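Local structure of sialyltransferase 0160 (Photobacterium damselae, 4R84) at residues Asp323-Leu328 with Leu335-Val340; Val340-Glu345 with Ala429-Glu434. The protein transfers sialic acid from CMP-sialic acid to a glycan acceptor, probably with alpha-2,6 linkage to galactose, as a GT-B glycosyltransferase. All coordinates share one frame; numbering follows the deposited sequence.

Contact 1 of 2, residues Asp323-Leu328 with Leu335-Val340; sequences DEFAKL and LFLDIV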
loop_
_atom_site.group_PDB
_atom_site.type_symbol
_atom_site.label_atom_id
_atom_site.label_comp_id
_atom_site.label_asym_id
_atom_site.label_seq_id
_atom_site.Cartn_x
_atom_site.Cartn_y
_atom_site.Cartn_z
ATOM N N ASP A 323 -3.002 2.088 -10.784
ATOM C CA ASP A 323 -2.240 1.959 -12.018
ATOM C C ASP A 323 -0.729 2.074 -11.848
ATOM O O ASP A 323 -0.006 2.261 -12.824
ATOM C CB ASP A 323 -2.718 3.011 -13.019
ATOM C CG ASP A 323 -2.529 4.422 -12.508
ATOM O OD1 ASP A 323 -2.299 4.588 -11.288
ATOM O OD2 ASP A 323 -2.612 5.367 -13.321
ATOM N N GLU A 324 -0.235 1.938 -10.628
ATOM C CA GLU A 324 1.196 2.147 -10.423
ATOM C C GLU A 324 2.048 0.985 -10.944
ATOM O O GLU A 324 3.198 1.178 -11.351
ATOM C CB GLU A 324 1.476 2.401 -8.942
ATOM C CG GLU A 324 1.063 3.794 -8.502
ATOM C CD GLU A 324 1.506 4.126 -7.090
ATOM O OE1 GLU A 324 1.872 3.198 -6.338
ATOM O OE2 GLU A 324 1.494 5.322 -6.736
ATOM N N PHE A 325 1.490 -0.223 -10.915
ATOM C CA PHE A 325 2.191 -1.403 -11.415
ATOM C C PHE A 325 2.635 -1.223 -12.862
ATOM O O PHE A 325 3.769 -1.540 -13.223
ATOM C CB PHE A 325 1.291 -2.640 -11.287
ATOM C CG PHE A 325 1.869 -3.889 -11.893
ATOM C CD1 PHE A 325 2.756 -4.678 -11.185
ATOM C CD2 PHE A 325 1.484 -4.300 -13.159
ATOM C CE1 PHE A 325 3.260 -5.846 -11.742
ATOM C CE2 PHE A 325 1.987 -5.472 -13.723
ATOM C CZ PHE A 325 2.872 -6.239 -13.019
ATOM N N ALA A 326 1.722 -0.716 -13.683
ATOM C CA ALA A 326 1.962 -0.561 -15.110
ATOM C C ALA A 326 3.039 0.476 -15.399
ATOM O O ALA A 326 3.653 0.444 -16.466
ATOM C CB ALA A 326 0.668 -0.188 -15.821
ATOM N N LYS A 327 3.262 1.388 -14.451
ATOM C CA LYS A 327 4.275 2.435 -14.604
ATOM C C LYS A 327 5.637 1.937 -14.133
ATOM O O LYS A 327 6.660 2.592 -14.340
ATOM C CB LYS A 327 3.900 3.689 -13.813
ATOM C CG LYS A 327 2.595 4.351 -14.198
ATOM C CD LYS A 327 2.363 5.588 -13.332
ATOM C CE LYS A 327 0.943 6.114 -13.462
ATOM N NZ LYS A 327 0.594 6.501 -14.857
ATOM N N LEU A 328 5.654 0.776 -13.488
ATOM C CA LEU A 328 6.920 0.164 -13.128
ATOM C C LEU A 328 7.613 -0.289 -14.402
ATOM O O LEU A 328 6.970 -0.497 -15.437
ATOM C CB LEU A 328 6.723 -1.029 -12.175
ATOM C CG LEU A 328 6.209 -0.774 -10.752
ATOM C CD1 LEU A 328 5.957 -2.105 -10.065
ATOM C CD2 LEU A 328 7.221 0.037 -9.947
ATOM N N LEU A 335 9.452 -8.583 -10.622
ATOM C CA LEU A 335 9.738 -8.753 -9.196
ATOM C C LEU A 335 8.457 -8.746 -8.348
ATOM O O LEU A 335 8.293 -9.581 -7.454
ATOM C CB LEU A 335 10.702 -7.668 -8.708
ATOM C CG LEU A 335 11.064 -7.680 -7.218
ATOM C CD1 LEU A 335 11.520 -9.051 -6.737
ATOM C CD2 LEU A 335 12.122 -6.627 -6.932
ATOM N N PHE A 336 7.576 -7.783 -8.605
ATOM C CA PHE A 336 6.291 -7.725 -7.907
ATOM C C PHE A 336 5.534 -9.037 -8.090
ATOM O O PHE A 336 5.061 -9.622 -7.120
ATOM C CB PHE A 336 5.447 -6.563 -8.420
ATOM C CG PHE A 336 4.073 -6.487 -7.814
ATOM C CD1 PHE A 336 3.855 -5.809 -6.638
ATOM C CD2 PHE A 336 2.992 -7.074 -8.451
ATOM C CE1 PHE A 336 2.584 -5.722 -6.086
ATOM C CE2 PHE A 336 1.733 -7.004 -7.899
ATOM C CZ PHE A 336 1.529 -6.321 -6.723
ATOM N N LEU A 337 5.439 -9.492 -9.335
ATOM C CA LEU A 337 4.689 -10.707 -9.657
ATOM C C LEU A 337 5.241 -11.942 -8.960
ATOM O O LEU A 337 4.485 -12.811 -8.523
ATOM C CB LEU A 337 4.681 -10.932 -11.172
ATOM C CG LEU A 337 3.858 -9.907 -11.947
ATOM C CD1 LEU A 337 4.119 -10.044 -13.448
ATOM C CD2 LEU A 337 2.351 -10.090 -11.622
ATOM N N ASP A 338 6.568 -12.025 -8.877
ATOM C CA ASP A 338 7.234 -13.147 -8.232
ATOM C C ASP A 338 6.924 -13.202 -6.749
ATOM O O ASP A 338 6.598 -14.255 -6.205
ATOM C CB ASP A 338 8.746 -13.053 -8.452
ATOM C CG ASP A 338 9.494 -14.220 -7.835
ATOM O OD1 ASP A 338 9.363 -15.356 -8.342
ATOM O OD2 ASP A 338 10.226 -13.997 -6.850
ATOM N N ILE A 339 7.016 -12.051 -6.098
ATOM C CA ILE A 339 6.733 -11.969 -4.680
ATOM C C ILE A 339 5.272 -12.338 -4.375
ATOM O O ILE A 339 5.007 -13.105 -3.443
ATOM C CB ILE A 339 7.052 -10.572 -4.163
ATOM C CG1 ILE A 339 8.580 -10.391 -4.182
ATOM C CG2 ILE A 339 6.502 -10.378 -2.767
ATOM C CD1 ILE A 339 9.034 -8.959 -3.961
ATOM N N VAL A 340 4.330 -11.810 -5.149
ATOM C CA VAL A 340 2.909 -12.085 -4.853
ATOM C C VAL A 340 2.442 -13.435 -5.409
ATOM O O VAL A 340 1.312 -13.847 -5.153
ATOM C CB VAL A 340 1.951 -10.989 -5.392
ATOM C CG1 VAL A 340 2.383 -9.622 -4.890
ATOM C CG2 VAL A 340 1.846 -11.020 -6.918
#
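Phe-325 reaches from the short helical turn of residues 324-327 to two successive residues of helix 330-340, Phe-336 and Leu-337. Its CB already points toward that helix, and with CG anti to the backbone N (chi1 175°) the ring extends across the gap, although the nearest CA atoms, those of Phe-325 and Phe-336, stay 8.3 Å apart. Beyond CG, the ring's CD1 comes to 3.6 Å from CD2 of Phe-336. One atom further on, Phe-325 CE1 makes the closest approach, 3.5 Å to the same Phe-336 CD2, and lies 4.0 Å from Phe-336 CB. The contact joins a short helical turn to the helix that follows it, across a six-residue connection of which five residues are helical, within the sialyltransferase family region; no hydrogen bond joins the two segments. At the tip, Phe-325 CZ leaves the other ring and meets the branch point of Leu-337, 3.9 Å from CG, with CD1 and CD2 of Leu-337 at nearly the same distance. The two phenylalanine rings form an oblique pair, with centroids 5.4 Å apart and planes inclined at 60°. Val-340 CG1, one turn after Phe-336, lies over one face of the Phe-336 ring, offset toward its rim. Leu-135 and Ile-136 of helix 129-144 also touch Phe-336, while Lys-344 of helix 344-353 packs on both Phe-325 and Leu-337.

Contact 2 of 2, residues Val340-Glu345 with Ala429-Glu434; sequences VGFDKE and AKISFE. With CSF (cytidine-5'-monophosphate-3-fluoro-N-acetyl-neuraminic acid), chain E.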
loop_
_atom_site.group_PDB
_atom_site.type_symbol
_atom_site.label_atom_id
_atom_site.label_comp_id
_atom_site.label_asym_id
_atom_site.label_seq_id
_atom_site.Cartn_x
_atom_site.Cartn_y
_atom_site.Cartn_z
ATOM N N VAL A 340 4.330 -11.810 -5.149
ATOM C CA VAL A 340 2.909 -12.085 -4.853
ATOM C C VAL A 340 2.442 -13.435 -5.409
ATOM O O VAL A 340 1.312 -13.847 -5.153
ATOM C CB VAL A 340 1.951 -10.989 -5.392
ATOM C CG1 VAL A 340 2.383 -9.622 -4.890
ATOM C CG2 VAL A 340 1.846 -11.020 -6.918
ATOM N N GLY A 341 3.303 -14.103 -6.171
ATOM C CA GLY A 341 3.036 -15.455 -6.639
ATOM C C GLY A 341 2.052 -15.554 -7.792
ATOM O O GLY A 341 1.312 -16.537 -7.896
ATOM N N PHE A 342 2.058 -14.552 -8.668
ATOM C CA PHE A 342 1.074 -14.465 -9.745
ATOM C C PHE A 342 1.721 -14.601 -11.116
ATOM O O PHE A 342 2.557 -13.794 -11.490
ATOM C CB PHE A 342 0.309 -13.143 -9.653
ATOM C CG PHE A 342 -0.678 -12.913 -10.788
ATOM C CD1 PHE A 342 -1.454 -13.959 -11.300
ATOM C CD2 PHE A 342 -0.851 -11.638 -11.319
ATOM C CE1 PHE A 342 -2.363 -13.734 -12.333
ATOM C CE2 PHE A 342 -1.772 -11.404 -12.347
ATOM C CZ PHE A 342 -2.529 -12.458 -12.850
ATOM N N ASP A 343 1.345 -15.638 -11.857
ATOM C CA ASP A 343 1.839 -15.794 -13.220
ATOM C C ASP A 343 0.901 -15.061 -14.172
ATOM O O ASP A 343 -0.013 -15.665 -14.758
ATOM C CB ASP A 343 1.963 -17.275 -13.591
ATOM C CG ASP A 343 2.783 -17.508 -14.875
ATOM O OD1 ASP A 343 2.954 -16.577 -15.700
ATOM O OD2 ASP A 343 3.247 -18.653 -15.068
ATOM N N LYS A 344 1.133 -13.761 -14.321
ATOM C CA LYS A 344 0.284 -12.906 -15.138
ATOM C C LYS A 344 0.302 -13.324 -16.599
ATOM O O LYS A 344 -0.739 -13.362 -17.259
ATOM C CB LYS A 344 0.713 -11.441 -15.002
ATOM C CG LYS A 344 0.002 -10.508 -15.969
ATOM C CD LYS A 344 0.357 -9.046 -15.716
ATOM C CE LYS A 344 -0.253 -8.168 -16.794
ATOM N NZ LYS A 344 0.056 -6.730 -16.640
ATOM N N GLU A 345 1.490 -13.646 -17.102
ATOM C CA GLU A 345 1.650 -14.063 -18.485
ATOM C C GLU A 345 0.790 -15.275 -18.796
ATOM O O GLU A 345 0.172 -15.341 -19.850
ATOM C CB GLU A 345 3.123 -14.377 -18.763
ATOM C CG GLU A 345 3.413 -14.923 -20.142
ATOM C CD GLU A 345 4.901 -14.987 -20.423
ATOM O OE1 GLU A 345 5.659 -14.253 -19.754
ATOM O OE2 GLU A 345 5.314 -15.782 -21.294
ATOM N N ALA A 429 -5.700 -20.269 -5.805
ATOM C CA ALA A 429 -6.434 -19.690 -4.691
ATOM C C ALA A 429 -5.553 -18.884 -3.755
ATOM O O ALA A 429 -6.039 -17.974 -3.078
ATOM C CB ALA A 429 -7.160 -20.793 -3.910
ATOM N N LYS A 430 -4.267 -19.223 -3.693
ATOM C CA LYS A 430 -3.347 -18.522 -2.790
ATOM C C LYS A 430 -3.167 -17.032 -3.136
ATOM O O LYS A 430 -2.872 -16.195 -2.274
ATOM C CB LYS A 430 -1.978 -19.217 -2.798
ATOM C CG LYS A 430 -0.968 -18.611 -1.825
ATOM C CD LYS A 430 0.342 -19.394 -1.806
ATOM C CE LYS A 430 1.301 -18.841 -0.749
ATOM N NZ LYS A 430 2.500 -19.715 -0.561
ATOM N N ILE A 431 -3.354 -16.697 -4.402
ATOM C CA ILE A 431 -3.197 -15.311 -4.851
ATOM C C ILE A 431 -4.322 -14.447 -4.290
ATOM O O ILE A 431 -5.485 -14.809 -4.388
ATOM C CB ILE A 431 -3.207 -15.229 -6.383
ATOM C CG1 ILE A 431 -2.144 -16.183 -6.943
ATOM C CG2 ILE A 431 -2.982 -13.774 -6.851
ATOM C CD1 ILE A 431 -2.226 -16.399 -8.420
ATOM N N SER A 432 -3.989 -13.306 -3.703
ATOM C CA SER A 432 -5.024 -12.370 -3.274
ATOM C C SER A 432 -5.732 -11.826 -4.500
ATOM O O SER A 432 -5.082 -11.395 -5.442
ATOM C CB SER A 432 -4.435 -11.225 -2.444
ATOM O OG SER A 432 -3.948 -11.703 -1.198
ATOM N N PHE A 433 -7.062 -11.837 -4.495
ATOM C CA PHE A 433 -7.799 -11.360 -5.665
ATOM C C PHE A 433 -7.382 -9.934 -6.046
ATOM O O PHE A 433 -7.355 -9.571 -7.225
ATOM C CB PHE A 433 -9.309 -11.399 -5.413
ATOM C CG PHE A 433 -10.129 -11.079 -6.643
ATOM C CD1 PHE A 433 -10.349 -9.759 -7.024
ATOM C CD2 PHE A 433 -10.671 -12.090 -7.414
ATOM C CE1 PHE A 433 -11.083 -9.453 -8.157
ATOM C CE2 PHE A 433 -11.420 -11.791 -8.549
ATOM C CZ PHE A 433 -11.621 -10.474 -8.918
ATOM N N GLU A 434 -7.075 -9.127 -5.036
ATOM C CA GLU A 434 -6.708 -7.722 -5.251
ATOM C C GLU A 434 -5.472 -7.559 -6.156
ATOM O O GLU A 434 -5.266 -6.494 -6.756
ATOM C CB GLU A 434 -6.491 -7.035 -3.899
ATOM C CG GLU A 434 -7.768 -6.890 -3.028
ATOM C CD GLU A 434 -8.111 -8.132 -2.196
ATOM O OE1 GLU A 434 -7.403 -9.152 -2.296
ATOM O OE2 GLU A 434 -9.089 -8.085 -1.409
HETATM C C5A CSF E . -15.568 -11.977 6.706
HETATM C C4A CSF E . -14.109 -11.582 6.890
HETATM C C2A CSF E . -13.487 -13.298 5.136
HETATM O O6A CSF E . -14.898 -13.556 5.012
HETATM C C6A CSF E . -15.753 -12.448 5.269
HETATM C C3A CSF E . -13.177 -12.748 6.540
HETATM O O4A CSF E . -13.910 -11.174 8.250
HETATM N N5A CSF E . -16.416 -10.833 6.956
HETATM C C7A CSF E . -17.179 -12.921 5.064
HETATM C C8A CSF E . -17.378 -13.379 3.630
HETATM C C9A CSF E . -18.853 -13.656 3.364
HETATM O O9A CSF E . -18.978 -14.042 1.996
HETATM O O8A CSF E . -16.953 -12.325 2.768
HETATM O O7A CSF E . -17.440 -14.025 5.932
HETATM C C1A CSF E . -12.737 -14.597 4.924
HETATM O OBA CSF E . -11.491 -14.567 4.885
HETATM O OAA CSF E . -13.374 -15.670 4.806
HETATM O O1A CSF E . -12.999 -12.341 4.194
HETATM O O2A CSF E . -13.475 -10.775 2.317
HETATM N N1 CSF E . -10.116 -13.918 -1.429
HETATM C C2 CSF E . -9.680 -14.289 -2.710
HETATM N N3 CSF E . -10.499 -14.994 -3.522
HETATM C C4 CSF E . -11.735 -15.326 -3.091
HETATM C C5 CSF E . -12.174 -14.974 -1.815
HETATM C C6 CSF E . -11.326 -14.259 -0.976
HETATM C "C3'" CSF E . -9.987 -11.132 0.193
HETATM C "C2'" CSF E . -9.113 -11.717 -0.885
HETATM C "C1'" CSF E . -9.167 -13.194 -0.568
HETATM O "O4'" CSF E . -9.550 -13.321 0.804
HETATM C "C4'" CSF E . -9.653 -12.016 1.372
HETATM P PA CSF E . -13.291 -12.244 2.604
HETATM O "O5'" CSF E . -11.907 -12.578 1.901
HETATM C "C5'" CSF E . -10.721 -12.017 2.444
HETATM O "O3'" CSF E . -9.709 -9.753 0.402
HETATM O "O2'" CSF E . -7.753 -11.303 -0.703
HETATM N N4 CSF E . -12.559 -16.034 -3.904
HETATM O O2 CSF E . -8.523 -13.959 -3.085
HETATM O O3A CSF E . -14.294 -13.259 2.126
HETATM C C10 CSF E . -17.450 -10.860 7.801
HETATM O O10 CSF E . -17.706 -11.830 8.500
HETATM C C11 CSF E . -18.297 -9.618 7.822
HETATM F F3A CSF E . -13.332 -13.770 7.448
HETATM O O HOH W 1 -0.944 -12.683 -3.718
#
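The carbonyl oxygen of Gly-341, a positive-phi residue that closes a helix, rests on both CG1 and CD1 of Ile-431, 3.6 Å from each, while the polar link between the two segments runs through a water. Gly-341 (phi 77°) is the C-prime residue of a Schellman motif, with Phe-342 N returning to Leu-337 O and Gly-341 N to Asp-338 O. Ile-431 CG1 stands anti to its own carbonyl carbon (chi1 -54°), and CD1 continues from it to the Phe-342 ring, whose CD1 is 3.9 Å from Ile-431 CD1; the Ile-431 chain runs roughly perpendicular to the Phe-342 side chain. Two residues on from Gly-341, Asp-343 is the N-cap of helix 344-353, its OD1 accepting from Gln-346 N. A single water bridges the backbones, donating to Val-340 O at 2.9 Å and accepting from Ser-432 N at 3.1 Å. The next two residues hold the donor analogue: Phe-433 N gives a bent bond (137°) to the cytosine O2 at 2.9 Å, and the carboxylate of Glu-434 takes one ribose hydroxyl on each oxygen, O2' on OE1 at 2.7 Å and O3' on OE2 at 2.5 Å. Lys-405 also serves this site, bonding to Ala-429 O and to the ligand. The turn thus meets the nucleoside-binding segment through van der Waals touches and a water, without a direct hydrogen bond. Separately, a carboxylate accepting from both hydroxyls would probably favour a ribose over a deoxyribose.

Overall arrangement
Contacts 1 and 2 follow each other along the chain and share Val-340, with centres about 11 Å apart. Both are mostly buried, but contact 2 includes the exposed Gly-341, whereas contact 1 has no exposed residue among those that touch. Contact 1 uses helix 330-340 itself; contact 2 uses the turn from its last residue into helix 344-353. The chemistry differs accordingly. Contact 1 is wholly apolar and local in sequence, with the side chain of Phe-336 about 12 Å from the bound nucleotide sugar; contact 2 spans 83 intervening residues, mixes apolar touches with a water bridge, and its 429-434 segment binds that ligand directly. Leu-337, a touching residue of contact 1, also bears on the side chain of Phe-342, a touching residue of contact 2.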